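Local coordinates for protein pyridoxine 4-oxidase (Mesorhizobium loti, PDB 4HA6) that oxidises the 4-hydroxymethyl group of pyridoxine to an aldehyde with molecular oxygen, as an FAD-dependent member of the GMC oxidoreductase family, at residues R19-P24 with R205-L210. Residues are numbered along the deposited sequence; the frame is centred on the assembly and turned at random.
Sequences RLSEDP and RGRKNL
Ser21, in the type I turn from Leu20 to Asp23 by the first helix (11-20) of the FAD-binding Rossmann domain, meets Arg207 and Asn209 in the loop that leads into the edge strand 210-213. Two hydrogen bonds join the segments. Asn209 ND2 donates to the backbone oxygen Ser21 O at 3.0 Å. The bond is nearly straight (168°), and the acceptor lies close to the amide plane. Asn209 CG sits between its own backbone N and carbonyl carbon (chi1 62°), which turns the amide toward Ser21 O. The same ND2 also donates to Ser26 O and lies 3.1 Å from Asp23 O, so three carbonyls, two of them from the turn, lie around it. Asn209 is buried, and the bonds to Ser21 O and Ser26 O satisfy its NH2 group.

The second bond runs from Arg207 NH1 to Ser21 OG, 2.9 Å. It is more bent, but OG lies in the guanidinium plane, at its edge. The Arg207 chain is extended from CG to NE and reaches to Ser21, where NH1 also makes a weak hydrogen bond to Ala18 O. Ser21 OG can turn its own proton to Ala17 O, its strongest partner, or to Ala18 O. Glu22 CA lies over one face of the guanidinium, and Glu22 CG approaches obliquely, 3.4 Å from Arg207 NH1. The Glu22 carboxylate is turned 81° from the guanidinium plane, and a water links Glu22 OE2 to Arg207 NH2. Glu22 OE1 forms a salt bridge with Arg19 NH2 at 3.0 Å. Deeper in, Leu210 CB packs on Ser21 CB at 4.1 Å, and both side chains touch Val28. The contact ties the first beta-alpha unit to the start of the outermost strand of the parallel sheet, an arrangement that belongs to the Rossmann-type fold of GMC oxidoreductases.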
ATOM      1  N   ARG A  19       6.864   6.062  18.274  1.00  7.41           N
ATOM      2  CA  ARG A  19       6.327   5.206  19.336  1.00  8.87           C
ATOM      3  C   ARG A  19       7.401   4.549  20.215  1.00 13.78           C
ATOM      4  O   ARG A  19       7.273   4.536  21.444  1.00 14.90           O
ATOM      5  CB  ARG A  19       5.331   4.183  18.771  1.00  6.82           C
ATOM      6  CG  ARG A  19       4.012   4.843  18.280  1.00  7.95           C
ATOM      7  CD  ARG A  19       2.825   4.583  19.199  1.00  9.26           C
ATOM      8  NE  ARG A  19       3.240   4.471  20.582  1.00 32.20           N
ATOM      9  CZ  ARG A  19       3.008   3.413  21.351  1.00 20.72           C
ATOM     10  NH1 ARG A  19       2.336   2.367  20.885  1.00 12.47           N
ATOM     11  NH2 ARG A  19       3.448   3.412  22.599  1.00 21.31           N
ATOM     12  N   LEU A  20       8.465   4.035  19.600  1.00  8.65           N
ATOM     13  CA  LEU A  20       9.550   3.421  20.360  1.00 12.02           C
ATOM     14  C   LEU A  20      10.224   4.446  21.277  1.00  9.14           C
ATOM     15  O   LEU A  20      10.514   4.149  22.428  1.00 22.08           O
ATOM     16  CB  LEU A  20      10.571   2.745  19.423  1.00 11.08           C
ATOM     17  CG  LEU A  20       9.978   1.622  18.568  1.00 10.21           C
ATOM     18  CD1 LEU A  20      11.041   0.812  17.827  1.00 10.27           C
ATOM     19  CD2 LEU A  20       9.131   0.712  19.424  1.00  9.21           C
ATOM     20  N   SER A  21      10.425   5.664  20.786  1.00 12.14           N
ATOM     21  CA  SER A  21      11.125   6.686  21.564  1.00 13.68           C
ATOM     22  C   SER A  21      10.282   7.291  22.691  1.00 13.98           C
ATOM     23  O   SER A  21      10.781   8.109  23.471  1.00 16.32           O
ATOM     24  CB  SER A  21      11.648   7.789  20.652  1.00 11.11           C
ATOM     25  OG  SER A  21      10.574   8.457  20.026  1.00 11.13           O
ATOM     26  N   GLU A  22       9.011   6.897  22.780  1.00 14.64           N
ATOM     27  CA  GLU A  22       8.179   7.265  23.928  1.00 17.50           C
ATOM     28  C   GLU A  22       8.752   6.703  25.241  1.00 12.87           C
ATOM     29  O   GLU A  22       8.507   7.244  26.320  1.00 15.01           O
ATOM     30  CB  GLU A  22       6.731   6.819  23.698  1.00  9.04           C
ATOM     31  CG  GLU A  22       6.033   7.665  22.645  1.00 19.55           C
ATOM     32  CD  GLU A  22       4.610   7.220  22.373  1.00 16.52           C
ATOM     33  OE1 GLU A  22       4.112   6.328  23.086  1.00 17.55           O
ATOM     34  OE2 GLU A  22       3.993   7.766  21.437  1.00 25.04           O
ATOM     35  N   ASP A  23       9.521   5.626  25.130  1.00 14.45           N
ATOM     36  CA  ASP A  23      10.306   5.097  26.250  1.00 14.98           C
ATOM     37  C   ASP A  23      11.588   5.913  26.408  1.00 17.87           C
ATOM     38  O   ASP A  23      12.499   5.830  25.582  1.00 14.48           O
ATOM     39  CB  ASP A  23      10.644   3.619  26.004  1.00 19.02           C
ATOM     40  CG  ASP A  23      11.421   2.979  27.162  1.00 21.92           C
ATOM     41  OD1 ASP A  23      11.623   3.638  28.209  1.00 24.11           O
ATOM     42  OD2 ASP A  23      11.818   1.802  27.015  1.00 29.08           O
ATOM     43  N   PRO A  24      11.666   6.710  27.477  1.00 19.47           N
ATOM     44  CA  PRO A  24      12.848   7.559  27.671  1.00 12.73           C
ATOM     45  C   PRO A  24      14.121   6.747  27.904  1.00 14.10           C
ATOM     46  O   PRO A  24      15.214   7.297  27.784  1.00 24.38           O
ATOM     47  CB  PRO A  24      12.492   8.386  28.917  1.00 13.77           C
ATOM     48  CG  PRO A  24      11.408   7.601  29.613  1.00 21.24           C
ATOM     49  CD  PRO A  24      10.642   6.918  28.516  1.00 13.62           C
ATOM     50  N   ARG A 205      10.302  14.933  17.423  1.00 13.71           N
ATOM     51  CA  ARG A 205      11.638  15.134  16.856  1.00 13.72           C
ATOM     52  C   ARG A 205      12.599  15.779  17.867  1.00 15.71           C
ATOM     53  O   ARG A 205      13.813  15.583  17.794  1.00  9.35           O
ATOM     54  CB  ARG A 205      11.568  15.968  15.577  1.00 11.26           C
ATOM     55  CG  ARG A 205      10.826  15.307  14.399  1.00 11.83           C
ATOM     56  CD  ARG A 205      10.630  16.307  13.246  1.00 20.74           C
ATOM     57  NE  ARG A 205      10.023  15.741  12.031  1.00 20.48           N
ATOM     58  CZ  ARG A 205      10.709  15.416  10.935  1.00 33.96           C
ATOM     59  NH1 ARG A 205      12.023  15.591  10.902  1.00 23.24           N
ATOM     60  NH2 ARG A 205      10.090  14.919   9.868  1.00 23.71           N
ATOM     61  N   GLY A 206      12.055  16.532  18.818  1.00 13.48           N
ATOM     62  CA  GLY A 206      12.878  17.189  19.820  1.00 16.51           C
ATOM     63  C   GLY A 206      13.427  16.273  20.901  1.00 20.09           C
ATOM     64  O   GLY A 206      14.303  16.684  21.663  1.00 20.62           O
ATOM     65  N   ARG A 207      12.923  15.040  20.976  1.00 17.82           N
ATOM     66  CA  ARG A 207      13.346  14.103  22.021  1.00 14.67           C
ATOM     67  C   ARG A 207      14.847  13.829  21.950  1.00 20.39           C
ATOM     68  O   ARG A 207      15.389  13.578  20.867  1.00 22.38           O
ATOM     69  CB  ARG A 207      12.573  12.780  21.906  1.00 13.86           C
ATOM     70  CG  ARG A 207      11.075  12.903  22.132  1.00 19.50           C
ATOM     71  CD  ARG A 207      10.337  11.586  21.894  1.00 15.86           C
ATOM     72  NE  ARG A 207       8.912  11.740  22.179  1.00 15.90           N
ATOM     73  CZ  ARG A 207       7.955  10.888  21.809  1.00 16.87           C
ATOM     74  NH1 ARG A 207       8.255   9.790  21.125  1.00 10.78           N
ATOM     75  NH2 ARG A 207       6.685  11.144  22.123  1.00 14.96           N
ATOM     76  N   LYS A 208      15.517  13.865  23.099  1.00 16.19           N
ATOM     77  CA  LYS A 208      16.973  13.699  23.131  1.00 18.24           C
ATOM     78  C   LYS A 208      17.387  12.255  22.847  1.00 19.51           C
ATOM     79  O   LYS A 208      18.554  11.991  22.552  1.00 19.81           O
ATOM     80  CB  LYS A 208      17.557  14.167  24.473  1.00 23.62           C
ATOM     81  CG  LYS A 208      17.638  13.065  25.522  1.00 39.21           C
ATOM     82  CD  LYS A 208      16.616  13.258  26.634  1.00 35.17           C
ATOM     83  CE  LYS A 208      17.088  14.296  27.647  1.00 42.52           C
ATOM     84  NZ  LYS A 208      16.092  14.506  28.734  1.00 50.39           N
ATOM     85  N   ASN A 209      16.429  11.329  22.927  1.00 12.41           N
ATOM     86  CA  ASN A 209      16.704   9.914  22.670  1.00 14.94           C
ATOM     87  C   ASN A 209      16.350   9.472  21.241  1.00 16.41           C
ATOM     88  O   ASN A 209      16.544   8.306  20.869  1.00 19.82           O
ATOM     89  CB  ASN A 209      15.971   9.035  23.690  1.00 13.00           C
ATOM     90  CG  ASN A 209      14.466   9.177  23.603  1.00 14.74           C
ATOM     91  OD1 ASN A 209      13.960  10.214  23.189  1.00 14.79           O
ATOM     92  ND2 ASN A 209      13.739   8.129  23.993  1.00 15.23           N
ATOM     93  N   LEU A 210      15.821  10.391  20.444  1.00 13.50           N
ATOM     94  CA  LEU A 210      15.543  10.085  19.039  1.00 10.66           C
ATOM     95  C   LEU A 210      16.532  10.814  18.135  1.00 11.42           C
ATOM     96  O   LEU A 210      16.730  12.029  18.261  1.00 15.46           O
ATOM     97  CB  LEU A 210      14.098  10.460  18.670  1.00  8.95           C
ATOM     98  CG  LEU A 210      13.711  10.305  17.193  1.00  9.42           C
ATOM     99  CD1 LEU A 210      13.915   8.860  16.739  1.00  8.19           C
ATOM    100  CD2 LEU A 210      12.275  10.752  16.939  1.00 13.03           C
TER
HETATM  101  O   HOH W   1       5.296   9.721  20.311  1.00 15.22           O